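Local coordinates for branched-chain amino acid transport system substrate-binding protein (Rhodopseudomonas palustris, PDB 4JB0), which probably captures lignin-derived aromatic acids such as ferulate in the periplasm and delivers them to an ABC transporter for uptake, at residues A[29-34]-A[283-288]; A[77-82]-A[95-100]; A[138-143]-A[167-172]; A[215-220]-A[237-242]. One frame throughout, in Å; residues are numbered along the deposited sequence.

Interaction 1: A[29-34]-A[283-288]; sequences EFVAKE and HSFDAF. With FER (3-(4-hydroxy-3-methoxyphenyl)-2-propenoic acid), chain B.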
# COMPACT_ATOMS: atom_id res chain seq x y z
N GLU A 29 -4.52 15.35 8.35
CA GLU A 29 -4.53 16.27 9.49
C GLU A 29 -3.11 16.40 10.12
O GLU A 29 -2.75 17.44 10.64
CB GLU A 29 -5.55 15.80 10.54
CG GLU A 29 -5.78 16.79 11.69
CD GLU A 29 -6.72 16.27 12.74
OE1 GLU A 29 -7.42 15.28 12.49
OE2 GLU A 29 -6.76 16.89 13.84
N PHE A 30 -2.29 15.35 9.98
CA PHE A 30 -1.01 15.27 10.67
C PHE A 30 0.23 15.51 9.80
O PHE A 30 1.37 15.26 10.23
CB PHE A 30 -0.97 13.90 11.37
CG PHE A 30 -2.27 13.57 12.08
CD1 PHE A 30 -2.71 14.37 13.13
CD2 PHE A 30 -3.05 12.47 11.71
CE1 PHE A 30 -3.94 14.11 13.79
CE2 PHE A 30 -4.25 12.19 12.37
CZ PHE A 30 -4.70 13.03 13.43
N VAL A 31 0.03 16.02 8.58
CA VAL A 31 1.17 16.33 7.72
C VAL A 31 1.49 17.83 7.71
O VAL A 31 0.65 18.65 8.10
CB VAL A 31 0.94 15.80 6.28
CG1 VAL A 31 0.56 14.32 6.33
CG2 VAL A 31 -0.19 16.63 5.51
N ALA A 32 2.66 18.18 7.22
CA ALA A 32 3.07 19.58 7.07
C ALA A 32 2.07 20.38 6.26
O ALA A 32 1.51 19.85 5.28
CB ALA A 32 4.48 19.63 6.42
N LYS A 33 1.81 21.63 6.66
CA LYS A 33 0.85 22.52 5.97
C LYS A 33 1.58 23.62 5.20
O LYS A 33 0.95 24.46 4.53
CB LYS A 33 -0.20 23.16 6.92
CG LYS A 33 -0.80 22.26 8.04
CD LYS A 33 -1.82 21.31 7.43
CE LYS A 33 -2.16 20.16 8.37
NZ LYS A 33 -3.16 19.27 7.71
N GLU A 34 2.89 23.61 5.30
CA GLU A 34 3.73 24.47 4.49
C GLU A 34 5.09 23.81 4.41
O GLU A 34 5.47 23.05 5.29
CB GLU A 34 3.81 25.91 5.08
CG GLU A 34 4.26 25.94 6.52
CD GLU A 34 5.79 25.99 6.64
OE1 GLU A 34 6.44 26.41 5.63
OE2 GLU A 34 6.32 25.61 7.74
N HIS A 283 0.46 5.81 4.19
CA HIS A 283 0.89 6.16 2.82
C HIS A 283 0.79 7.63 2.54
O HIS A 283 1.69 8.20 1.96
CB HIS A 283 0.14 5.37 1.77
CG HIS A 283 0.30 3.88 1.91
ND1 HIS A 283 1.49 3.29 2.28
CD2 HIS A 283 -0.58 2.86 1.72
CE1 HIS A 283 1.34 1.98 2.33
NE2 HIS A 283 0.09 1.69 2.01
N SER A 284 -0.29 8.26 2.95
CA SER A 284 -0.40 9.69 2.67
C SER A 284 0.53 10.46 3.62
O SER A 284 1.18 11.45 3.22
CB SER A 284 -1.85 10.19 2.76
OG SER A 284 -2.39 9.88 4.00
N PHE A 285 0.61 10.00 4.88
CA PHE A 285 1.61 10.57 5.83
C PHE A 285 3.01 10.50 5.21
O PHE A 285 3.74 11.50 5.20
CB PHE A 285 1.58 9.78 7.16
CG PHE A 285 2.49 10.34 8.24
CD1 PHE A 285 2.05 11.40 9.04
CD2 PHE A 285 3.75 9.76 8.48
CE1 PHE A 285 2.85 11.91 10.06
CE2 PHE A 285 4.55 10.26 9.50
CZ PHE A 285 4.11 11.33 10.29
N ASP A 286 3.39 9.34 4.70
CA ASP A 286 4.76 9.21 4.15
C ASP A 286 4.96 10.02 2.85
O ASP A 286 6.05 10.48 2.54
CB ASP A 286 5.11 7.75 3.88
CG ASP A 286 5.21 6.91 5.16
OD1 ASP A 286 5.21 7.46 6.29
OD2 ASP A 286 5.32 5.68 5.02
N ALA A 287 3.91 10.10 2.04
CA ALA A 287 3.97 10.94 0.83
C ALA A 287 4.37 12.38 1.20
O ALA A 287 5.16 12.99 0.48
CB ALA A 287 2.58 10.91 0.12
N PHE A 288 3.89 12.90 2.34
CA PHE A 288 4.28 14.26 2.74
C PHE A 288 5.69 14.32 3.31
O PHE A 288 6.37 15.31 3.08
CB PHE A 288 3.27 14.91 3.66
CG PHE A 288 2.08 15.44 2.91
CD1 PHE A 288 1.92 16.80 2.73
CD2 PHE A 288 1.14 14.59 2.37
CE1 PHE A 288 0.81 17.29 2.03
CE2 PHE A 288 0.06 15.06 1.66
CZ PHE A 288 -0.11 16.44 1.51
C4 FER B . -1.69 -1.12 0.44
C5 FER B . -1.64 -2.38 -0.15
C6 FER B . -2.72 -2.77 -0.94
C3 FER B . -2.77 -0.28 0.26
C2 FER B . -3.85 -0.68 -0.54
C1 FER B . -3.81 -1.94 -1.14
C10 FER B . -3.97 1.82 0.65
C7 FER B . -5.00 -2.27 -1.97
C8 FER B . -4.93 -2.83 -3.18
C9 FER B . -6.17 -3.03 -3.98
O1 FER B . -7.26 -3.38 -3.44
O2 FER B . -6.09 -2.73 -5.20
O4 FER B . -0.66 -0.71 1.19
O3 FER B . -2.81 0.97 0.84

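Interaction 2: A[77-82]-A[95-100]; sequences PPTVAV and ALAPLP. With FER (3-(4-hydroxy-3-methoxyphenyl)-2-propenoic acid), chain B.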
# COMPACT_ATOMS: atom_id res chain seq x y z
N PRO A 77 -6.88 -0.31 -9.32
CA PRO A 77 -7.38 0.19 -10.64
C PRO A 77 -7.48 1.73 -10.83
O PRO A 77 -6.98 2.25 -11.86
CB PRO A 77 -8.75 -0.53 -10.81
CG PRO A 77 -8.57 -1.82 -9.91
CD PRO A 77 -7.76 -1.32 -8.72
N PRO A 78 -8.03 2.49 -9.83
CA PRO A 78 -8.01 3.93 -10.05
C PRO A 78 -6.59 4.49 -9.97
O PRO A 78 -6.34 5.54 -10.54
CB PRO A 78 -8.87 4.51 -8.94
CG PRO A 78 -8.85 3.45 -7.88
CD PRO A 78 -8.81 2.14 -8.63
N THR A 79 -5.69 3.80 -9.26
CA THR A 79 -4.31 4.28 -9.15
C THR A 79 -3.60 4.22 -10.51
O THR A 79 -2.90 5.14 -10.91
CB THR A 79 -3.59 3.46 -8.08
OG1 THR A 79 -4.25 3.75 -6.84
CG2 THR A 79 -2.14 3.84 -7.93
N VAL A 80 -3.79 3.11 -11.20
CA VAL A 80 -3.34 2.98 -12.59
C VAL A 80 -3.87 4.17 -13.43
O VAL A 80 -3.12 4.81 -14.19
CB VAL A 80 -3.90 1.68 -13.20
CG1 VAL A 80 -3.80 1.76 -14.76
CG2 VAL A 80 -3.14 0.49 -12.61
N ALA A 81 -5.16 4.46 -13.31
CA ALA A 81 -5.77 5.55 -14.08
C ALA A 81 -5.08 6.90 -13.77
O ALA A 81 -4.78 7.70 -14.70
CB ALA A 81 -7.32 5.66 -13.81
N VAL A 82 -4.82 7.13 -12.47
CA VAL A 82 -4.17 8.38 -12.07
C VAL A 82 -2.74 8.43 -12.65
O VAL A 82 -2.27 9.48 -13.19
CB VAL A 82 -4.14 8.59 -10.53
CG1 VAL A 82 -3.31 9.84 -10.20
CG2 VAL A 82 -5.53 8.83 -10.01
N ALA A 95 1.69 7.53 -5.77
CA ALA A 95 0.60 6.57 -5.75
C ALA A 95 0.34 6.17 -4.30
O ALA A 95 1.29 5.96 -3.57
CB ALA A 95 1.06 5.32 -6.52
N LEU A 96 -0.92 6.04 -3.91
CA LEU A 96 -1.24 5.67 -2.51
C LEU A 96 -1.80 4.24 -2.41
O LEU A 96 -2.41 3.87 -1.41
CB LEU A 96 -2.21 6.71 -1.89
CG LEU A 96 -1.64 8.14 -1.87
CD1 LEU A 96 -2.64 9.21 -1.36
CD2 LEU A 96 -0.27 8.25 -1.13
N ALA A 97 -1.56 3.46 -3.46
CA ALA A 97 -1.98 2.09 -3.57
C ALA A 97 -0.94 1.48 -4.52
O ALA A 97 -0.30 2.22 -5.27
CB ALA A 97 -3.39 2.02 -4.19
N PRO A 98 -0.73 0.16 -4.49
CA PRO A 98 0.23 -0.51 -5.37
C PRO A 98 -0.19 -0.39 -6.85
O PRO A 98 -1.38 -0.19 -7.16
CB PRO A 98 0.17 -1.99 -4.96
CG PRO A 98 -0.72 -2.03 -3.76
CD PRO A 98 -1.58 -0.80 -3.78
N LEU A 99 0.78 -0.42 -7.75
CA LEU A 99 0.42 -0.45 -9.15
C LEU A 99 1.51 -0.97 -10.02
O LEU A 99 2.68 -0.71 -9.76
CB LEU A 99 -0.02 0.90 -9.64
CG LEU A 99 1.11 1.83 -10.05
CD1 LEU A 99 0.51 2.83 -11.05
CD2 LEU A 99 1.66 2.39 -8.79
N PRO A 100 1.11 -1.68 -11.08
CA PRO A 100 2.05 -2.16 -12.11
C PRO A 100 2.71 -0.99 -12.83
O PRO A 100 2.04 -0.20 -13.53
CB PRO A 100 1.17 -2.92 -13.10
CG PRO A 100 -0.26 -2.91 -12.49
CD PRO A 100 -0.30 -1.81 -11.49
C4 FER B . -1.69 -1.12 0.44
C5 FER B . -1.64 -2.38 -0.15
C6 FER B . -2.72 -2.77 -0.94
C3 FER B . -2.77 -0.28 0.26
C2 FER B . -3.85 -0.68 -0.54
C1 FER B . -3.81 -1.94 -1.14
C10 FER B . -3.97 1.82 0.65
C7 FER B . -5.00 -2.27 -1.97
C8 FER B . -4.93 -2.83 -3.18
C9 FER B . -6.17 -3.03 -3.98
O1 FER B . -7.26 -3.38 -3.44
O2 FER B . -6.09 -2.73 -5.20
O4 FER B . -0.66 -0.71 1.19
O3 FER B . -2.81 0.97 0.84

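Interaction 3: A[138-143]-A[167-172]; sequences IGYSDS and ERFARP. With FER (3-(4-hydroxy-3-methoxyphenyl)-2-propenoic acid), chain B.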
# COMPACT_ATOMS: atom_id res chain seq x y z
N ILE A 138 -6.72 -17.36 -4.04
CA ILE A 138 -7.94 -16.65 -4.39
C ILE A 138 -7.73 -15.14 -4.28
O ILE A 138 -7.30 -14.63 -3.24
CB ILE A 138 -9.11 -17.10 -3.50
CG1 ILE A 138 -10.41 -16.40 -3.93
CG2 ILE A 138 -8.78 -16.93 -2.01
CD1 ILE A 138 -11.68 -16.86 -3.13
N GLY A 139 -8.03 -14.43 -5.36
CA GLY A 139 -7.83 -12.97 -5.38
C GLY A 139 -8.72 -12.30 -6.39
O GLY A 139 -9.43 -12.96 -7.10
N TYR A 140 -8.64 -10.99 -6.46
CA TYR A 140 -9.46 -10.23 -7.36
C TYR A 140 -9.17 -10.55 -8.83
O TYR A 140 -7.99 -10.76 -9.22
CB TYR A 140 -9.21 -8.73 -7.19
CG TYR A 140 -9.45 -8.11 -5.83
CD1 TYR A 140 -10.53 -8.48 -5.04
CD2 TYR A 140 -8.67 -7.01 -5.42
CE1 TYR A 140 -10.78 -7.85 -3.82
CE2 TYR A 140 -8.92 -6.35 -4.21
CZ TYR A 140 -10.00 -6.79 -3.42
OH TYR A 140 -10.26 -6.16 -2.22
N SER A 141 -10.24 -10.57 -9.62
CA SER A 141 -10.13 -10.60 -11.10
C SER A 141 -9.75 -9.21 -11.66
O SER A 141 -10.48 -8.59 -12.45
CB SER A 141 -11.46 -11.07 -11.69
OG SER A 141 -12.54 -10.35 -11.10
N ASP A 142 -8.64 -8.67 -11.18
CA ASP A 142 -8.17 -7.35 -11.65
C ASP A 142 -6.65 -7.22 -11.50
O ASP A 142 -5.99 -8.19 -11.13
CB ASP A 142 -8.98 -6.16 -11.06
CG ASP A 142 -8.72 -5.88 -9.58
OD1 ASP A 142 -9.63 -5.35 -8.90
OD2 ASP A 142 -7.63 -6.17 -9.08
N SER A 143 -6.11 -6.02 -11.78
CA SER A 143 -4.66 -5.80 -11.76
C SER A 143 -3.97 -6.09 -10.39
O SER A 143 -2.80 -6.50 -10.38
CB SER A 143 -4.30 -4.40 -12.29
OG SER A 143 -5.05 -3.38 -11.61
N GLU A 167 -8.14 -19.22 -8.05
CA GLU A 167 -9.54 -18.76 -8.17
C GLU A 167 -9.59 -17.25 -8.14
O GLU A 167 -8.76 -16.63 -7.52
CB GLU A 167 -10.37 -19.32 -7.01
CG GLU A 167 -10.66 -20.86 -7.06
CD GLU A 167 -11.58 -21.25 -8.20
OE1 GLU A 167 -12.59 -20.56 -8.44
OE2 GLU A 167 -11.27 -22.21 -8.91
N ARG A 168 -10.59 -16.65 -8.79
CA ARG A 168 -10.72 -15.21 -8.76
C ARG A 168 -12.11 -14.83 -8.31
O ARG A 168 -13.07 -15.62 -8.44
CB ARG A 168 -10.43 -14.54 -10.14
CG ARG A 168 -8.97 -14.66 -10.70
CD ARG A 168 -7.81 -14.33 -9.67
NE ARG A 168 -6.54 -14.56 -10.38
CZ ARG A 168 -5.85 -13.59 -10.99
NH1 ARG A 168 -6.28 -12.33 -10.88
NH2 ARG A 168 -4.75 -13.83 -11.68
N PHE A 169 -12.21 -13.61 -7.78
CA PHE A 169 -13.51 -13.01 -7.51
C PHE A 169 -13.42 -11.55 -7.84
O PHE A 169 -12.31 -11.00 -7.89
CB PHE A 169 -14.03 -13.28 -6.05
CG PHE A 169 -13.23 -12.63 -4.93
CD1 PHE A 169 -11.99 -13.17 -4.51
CD2 PHE A 169 -13.76 -11.55 -4.21
CE1 PHE A 169 -11.25 -12.58 -3.44
CE2 PHE A 169 -13.03 -10.95 -3.16
CZ PHE A 169 -11.79 -11.47 -2.76
N ALA A 170 -14.59 -10.93 -8.08
CA ALA A 170 -14.71 -9.50 -8.33
C ALA A 170 -14.89 -8.75 -7.02
O ALA A 170 -15.53 -9.26 -6.08
CB ALA A 170 -15.94 -9.22 -9.26
N ARG A 171 -14.35 -7.53 -6.97
CA ARG A 171 -14.40 -6.68 -5.77
C ARG A 171 -15.74 -6.57 -5.03
O ARG A 171 -15.74 -6.68 -3.80
CB ARG A 171 -13.94 -5.25 -6.12
CG ARG A 171 -12.50 -5.00 -5.80
CD ARG A 171 -12.01 -3.68 -6.46
NE ARG A 171 -10.59 -3.83 -6.83
CZ ARG A 171 -9.54 -3.65 -6.02
NH1 ARG A 171 -9.72 -3.25 -4.76
NH2 ARG A 171 -8.31 -3.82 -6.48
N PRO A 172 -16.85 -6.33 -5.76
CA PRO A 172 -18.14 -6.22 -5.06
C PRO A 172 -18.82 -7.55 -4.66
O PRO A 172 -19.85 -7.50 -3.95
CB PRO A 172 -19.02 -5.47 -6.06
CG PRO A 172 -18.41 -5.63 -7.36
CD PRO A 172 -16.99 -6.01 -7.20
C4 FER B . -1.69 -1.12 0.44
C5 FER B . -1.64 -2.38 -0.15
C6 FER B . -2.72 -2.77 -0.94
C3 FER B . -2.77 -0.28 0.26
C2 FER B . -3.85 -0.68 -0.54
C1 FER B . -3.81 -1.94 -1.14
C10 FER B . -3.97 1.82 0.65
C7 FER B . -5.00 -2.27 -1.97
C8 FER B . -4.93 -2.83 -3.18
C9 FER B . -6.17 -3.03 -3.98
O1 FER B . -7.26 -3.38 -3.44
O2 FER B . -6.09 -2.73 -5.20
O4 FER B . -0.66 -0.71 1.19
O3 FER B . -2.81 0.97 0.84

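Interaction 4: A[215-220]-A[237-242]; sequences LIYQTH and GVLMAS. With FER (3-(4-hydroxy-3-methoxyphenyl)-2-propenoic acid), chain B.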
# COMPACT_ATOMS: atom_id res chain seq x y z
N LEU A 215 -3.06 -23.22 6.43
CA LEU A 215 -2.68 -21.87 6.78
C LEU A 215 -3.33 -20.94 5.76
O LEU A 215 -3.43 -21.26 4.56
CB LEU A 215 -1.16 -21.76 6.77
CG LEU A 215 -0.35 -22.63 7.73
CD1 LEU A 215 1.17 -22.30 7.70
CD2 LEU A 215 -0.86 -22.49 9.14
N ILE A 216 -3.83 -19.81 6.23
CA ILE A 216 -4.26 -18.77 5.30
C ILE A 216 -3.30 -17.57 5.39
O ILE A 216 -3.02 -17.11 6.49
CB ILE A 216 -5.72 -18.36 5.51
CG1 ILE A 216 -6.65 -19.61 5.49
CG2 ILE A 216 -6.14 -17.23 4.46
CD1 ILE A 216 -8.13 -19.26 5.79
N TYR A 217 -2.84 -17.09 4.23
CA TYR A 217 -1.97 -15.91 4.11
C TYR A 217 -2.70 -14.72 3.50
O TYR A 217 -3.49 -14.92 2.56
CB TYR A 217 -0.75 -16.24 3.25
CG TYR A 217 0.22 -17.22 3.89
CD1 TYR A 217 -0.06 -18.58 3.94
CD2 TYR A 217 1.43 -16.78 4.43
CE1 TYR A 217 0.82 -19.49 4.53
CE2 TYR A 217 2.35 -17.69 5.04
CZ TYR A 217 2.03 -19.04 5.09
OH TYR A 217 2.89 -19.93 5.67
N GLN A 218 -2.44 -13.50 4.00
CA GLN A 218 -3.09 -12.30 3.48
C GLN A 218 -2.01 -11.26 3.06
O GLN A 218 -0.88 -11.24 3.58
CB GLN A 218 -3.98 -11.65 4.56
CG GLN A 218 -5.27 -12.46 4.92
CD GLN A 218 -6.44 -12.14 3.96
OE1 GLN A 218 -6.39 -11.18 3.18
NE2 GLN A 218 -7.48 -12.95 4.02
N THR A 219 -2.38 -10.38 2.17
CA THR A 219 -1.50 -9.30 1.73
C THR A 219 -1.60 -8.04 2.63
O THR A 219 -2.47 -7.93 3.53
CB THR A 219 -1.82 -8.91 0.28
OG1 THR A 219 -3.04 -8.17 0.23
CG2 THR A 219 -1.95 -10.17 -0.62
N HIS A 220 -0.78 -7.07 2.32
CA HIS A 220 -0.71 -5.85 3.06
C HIS A 220 -1.89 -4.98 2.75
O HIS A 220 -2.10 -4.02 3.47
CB HIS A 220 0.64 -5.15 2.87
CG HIS A 220 1.00 -4.85 1.44
ND1 HIS A 220 0.88 -5.79 0.44
CD2 HIS A 220 1.62 -3.78 0.88
CE1 HIS A 220 1.37 -5.29 -0.69
NE2 HIS A 220 1.85 -4.08 -0.44
N GLY A 237 -4.75 -16.81 13.80
CA GLY A 237 -3.60 -17.43 13.17
C GLY A 237 -3.32 -17.12 11.69
O GLY A 237 -2.45 -17.72 11.09
N VAL A 238 -4.02 -16.17 11.10
CA VAL A 238 -3.61 -15.74 9.74
C VAL A 238 -2.14 -15.27 9.70
O VAL A 238 -1.58 -14.83 10.74
CB VAL A 238 -4.55 -14.61 9.23
CG1 VAL A 238 -4.33 -13.32 10.04
CG2 VAL A 238 -4.36 -14.39 7.75
N LEU A 239 -1.69 -15.42 8.52
CA LEU A 239 -0.33 -14.87 8.45
C LEU A 239 -0.40 -13.59 7.61
O LEU A 239 -0.90 -13.62 6.50
CB LEU A 239 0.68 -15.84 7.83
CG LEU A 239 1.37 -16.91 8.71
CD1 LEU A 239 2.11 -16.25 9.87
CD2 LEU A 239 0.42 -17.94 9.26
N MET A 240 -0.08 -12.33 7.79
CA MET A 240 -0.36 -11.16 6.99
C MET A 240 0.88 -10.28 6.83
O MET A 240 1.43 -9.80 7.85
CB MET A 240 -1.45 -10.35 7.67
CG MET A 240 -1.96 -9.19 6.82
SD MET A 240 -3.08 -8.14 7.72
CE MET A 240 -4.43 -9.32 7.92
N ALA A 241 1.28 -10.03 5.59
CA ALA A 241 2.39 -9.13 5.29
C ALA A 241 1.91 -7.74 5.65
O ALA A 241 0.72 -7.37 5.43
CB ALA A 241 2.79 -9.19 3.75
N SER A 242 2.84 -6.95 6.16
CA SER A 242 2.45 -5.59 6.57
C SER A 242 3.65 -4.65 6.54
O SER A 242 4.81 -5.09 6.69
CB SER A 242 1.88 -5.67 7.99
OG SER A 242 1.71 -4.40 8.52
C4 FER B . -1.69 -1.12 0.44
C5 FER B . -1.64 -2.38 -0.15
C6 FER B . -2.72 -2.77 -0.94
C3 FER B . -2.77 -0.28 0.26
C2 FER B . -3.85 -0.68 -0.54
C1 FER B . -3.81 -1.94 -1.14
C10 FER B . -3.97 1.82 0.65
C7 FER B . -5.00 -2.27 -1.97
C8 FER B . -4.93 -2.83 -3.18
C9 FER B . -6.17 -3.03 -3.98
O1 FER B . -7.26 -3.38 -3.44
O2 FER B . -6.09 -2.73 -5.20
O4 FER B . -0.66 -0.71 1.19
O3 FER B . -2.81 0.97 0.84
O HOH W 1 -3.74 -19.45 9.16

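Interaction 1: A[29-34]-A[283-288]
Val-31 and Phe-285 bring the two backbones closest, their CA atoms 6.1 Å apart, where the irregular chain of 29-34 passes alongside a turn of the helix that holds 283-288; no hydrogen bond joins the segments. Val-31 carries the contact. Its CG2 sits over one face of the Phe-288 ring, 3.6 Å from the ring centroid and 15° off the normal, a CH-pi contact in which the two side chains cross at about a right angle. With CG1 of Val-31 turned anti to its carbonyl carbon (chi1 -53°), that branch lies against Phe-288 CB and the helix backbone, 3.9 Å from Phe-285 CA. The Phe-285 ring is met by the backbone, Phe-30 O lying 3.7 Å from its CE1. All this belongs to the N-terminal lobe of a periplasmic binding protein, where helix 279-299 packs against the sheet: Phe-288 also touches Ile-7 and Ile-9 of strand 5-11 and Met-71 of strand 69-72. An alanine at Phe-288 would take away the ring face under Val-31 CG2 and is likely to open a gap between the loop and these strands. Ser-284 OG bonds to Glu-24 O, tying the same helix to the end of helix 18-26. At the cleft end, His-283 meets the ferulate: NE2 donates to the phenolic O4 at 2.6 Å with an N-H...O angle of 153°, O4 lying at the ring edge near its plane.

Interaction 2: A[77-82]-A[95-100]
In the N-terminal lobe, the first turns of helix 76-89 meet the loop that leaves strand 93-95, and the two together form part of the wall of the ligand cleft. Thr-79 is the side chain that fills the angle between them. With OG1 beside the backbone N (chi1 -64°), the methyl CG2 stands anti to that N and points into the loop, touching Ala-95 CB at 3.8 Å and Leu-99 CB at 4.0 Å. The hydroxyl OG1 lies 3.3 Å from Ala-97 CB, yet its bonds are made with the chain ahead of the helix, to Val-75 O and Ser-73 N. One residue on, Val-80 CG2 rests 3.8 Å from Pro-100 CD, the two side chains crossing at about a right angle, while CD1 of Leu-99 reaches the backbone of the same valine. Beyond this apolar seam the loop turns Pro-98 to the ferulate, its CG 3.5 Å from ring atom C6; the carbonyl Leu-96 O approaches the methoxy carbon C10 at 3.3 Å. Pro-98 O is taken by Thr-76 OG1, a polar tie from the loop to the residue just before 77-82.

No hydrogen bond links the two segments, so their fit rests on methyl and methylene contacts. The carbonyl Ala-97 O is buried here without a polar partner, with Thr-79 CG2 lying 3.6 Å away, a cost that the apolar contacts around it probably repay.

Interaction 3: A[138-143]-A[167-172]
Tyr-140, Phe-169 and Arg-171 bury the most surface here, where parallel strands 134-140 and 162-169 run out toward the ligand. The strands flank helix 143-158 in a beta-alpha-beta unit of the C-terminal lobe, with ligand-binding Tyr-140 and Arg-171 at or just past their C-terminal ends. Tyr-140 turns the edge of its ring to the face of Phe-169 in an offset edge-to-face pair, centroids 5.5 Å apart and planes at 65°. Phe-169 is also crossed by Ile-138, whose CG1 lies 3.6 Å from CD1 of the ring. Backbone bonds alternate: Gly-139 N gives to Glu-167 O, Phe-169 N to Gly-139 O, and Ser-141 N to Phe-169 O. Arg-168 NH1 reaches across to Tyr-140 O at 2.9 Å, while its NE pairs with Glu-166.

Arg-171 lies over one face of Tyr-140, its CG 3.9 Å from the ring centroid as a CH-pi contact, and the bend at chi3 (-147°) brings one face of the guanidinium over Tyr-140 CE2, the planes 44° apart. There NE forms a salt bridge with Asp-142 OD1 at 2.7 Å, carboxylate and guanidinium nearly coplanar. The far edge of the group grips the ferulate carboxylate, NH1 bonding O1 and NH2 bonding O2, each at 2.8 Å. Tyr-140 OH is bonded to Ser-196, itself a ligand partner.

Asp-142, a second-shell partner of the ligand, probably holds the rotation of the guanidinium, and its charge probably offsets part of the positive charge the carboxylate meets.

Interaction 4: A[215-220]-A[237-242]
Tyr-217 and Leu-239 lie side by side in the tightly packed middle of two parallel strands, Leu-239 CB coming 3.6 Å from CD2 of the ring. Three backbone bonds hold this stretch: Leu-239 N gives to Ile-216 O, Gln-218 N to Leu-239 O, and Ala-241 N to Gln-218 O. On the other face, CG of Gln-218 touches Val-238 CG2 at 3.5 Å and its CB meets Met-240 CG; the bend at chi2 (-86°) swings the amide away to Gln-204 and Ala-200 O. Tyr-217 OH is hydrogen-bonded to His-126 ND1. An alanine in place of Tyr-217 would remove the ring and is likely to leave Leu-239 CB and His-126 ND1 without their partners.

The pairing loosens at both ends. At the start, where the CA atoms of Ile-216 and Val-238 are 5.4 Å apart, a water fills in for direct pairing: it accepts from Ile-216 N at 3.0 Å and donates to Gly-237 O at 2.9 Å, beside an exposed glycine. At the cleft end, His-220 N and Ala-241 O, though near, make no bond. There His-220, just past the strand, lays one ring face against the ferulate, CD2 3.7 Å from C5, while NE2 is bonded to Gln-114 O. Strand, helix 225-231 and strand form a beta-alpha-beta crossover of the C-terminal lobe, with a ligand residue just past a strand's C-terminal end, as in Rossmann-like sheets.

In the fold
Interactions 1 and 2 belong to one lobe and interactions 3 and 4 to the other, with the ferulate touched by all four. Along the chain, interactions 2, 3 and 4 follow in series inside the long loop closed by interaction 1, since helix 279-299 returns to the first lobe. Within that lobe, Leu-96 packs on helix 279-299, joining interactions 1 and 2, whose centres are about 19 Å apart. Interactions 3 and 4 share the seven-stranded sheet, their centres about 17 Å apart. Across the cleft, Pro-77 meets Arg-171 and Asp-142, so interactions 2 and 3 touch directly, consistent with lobes closed round the ligand as in other periplasmic binding proteins.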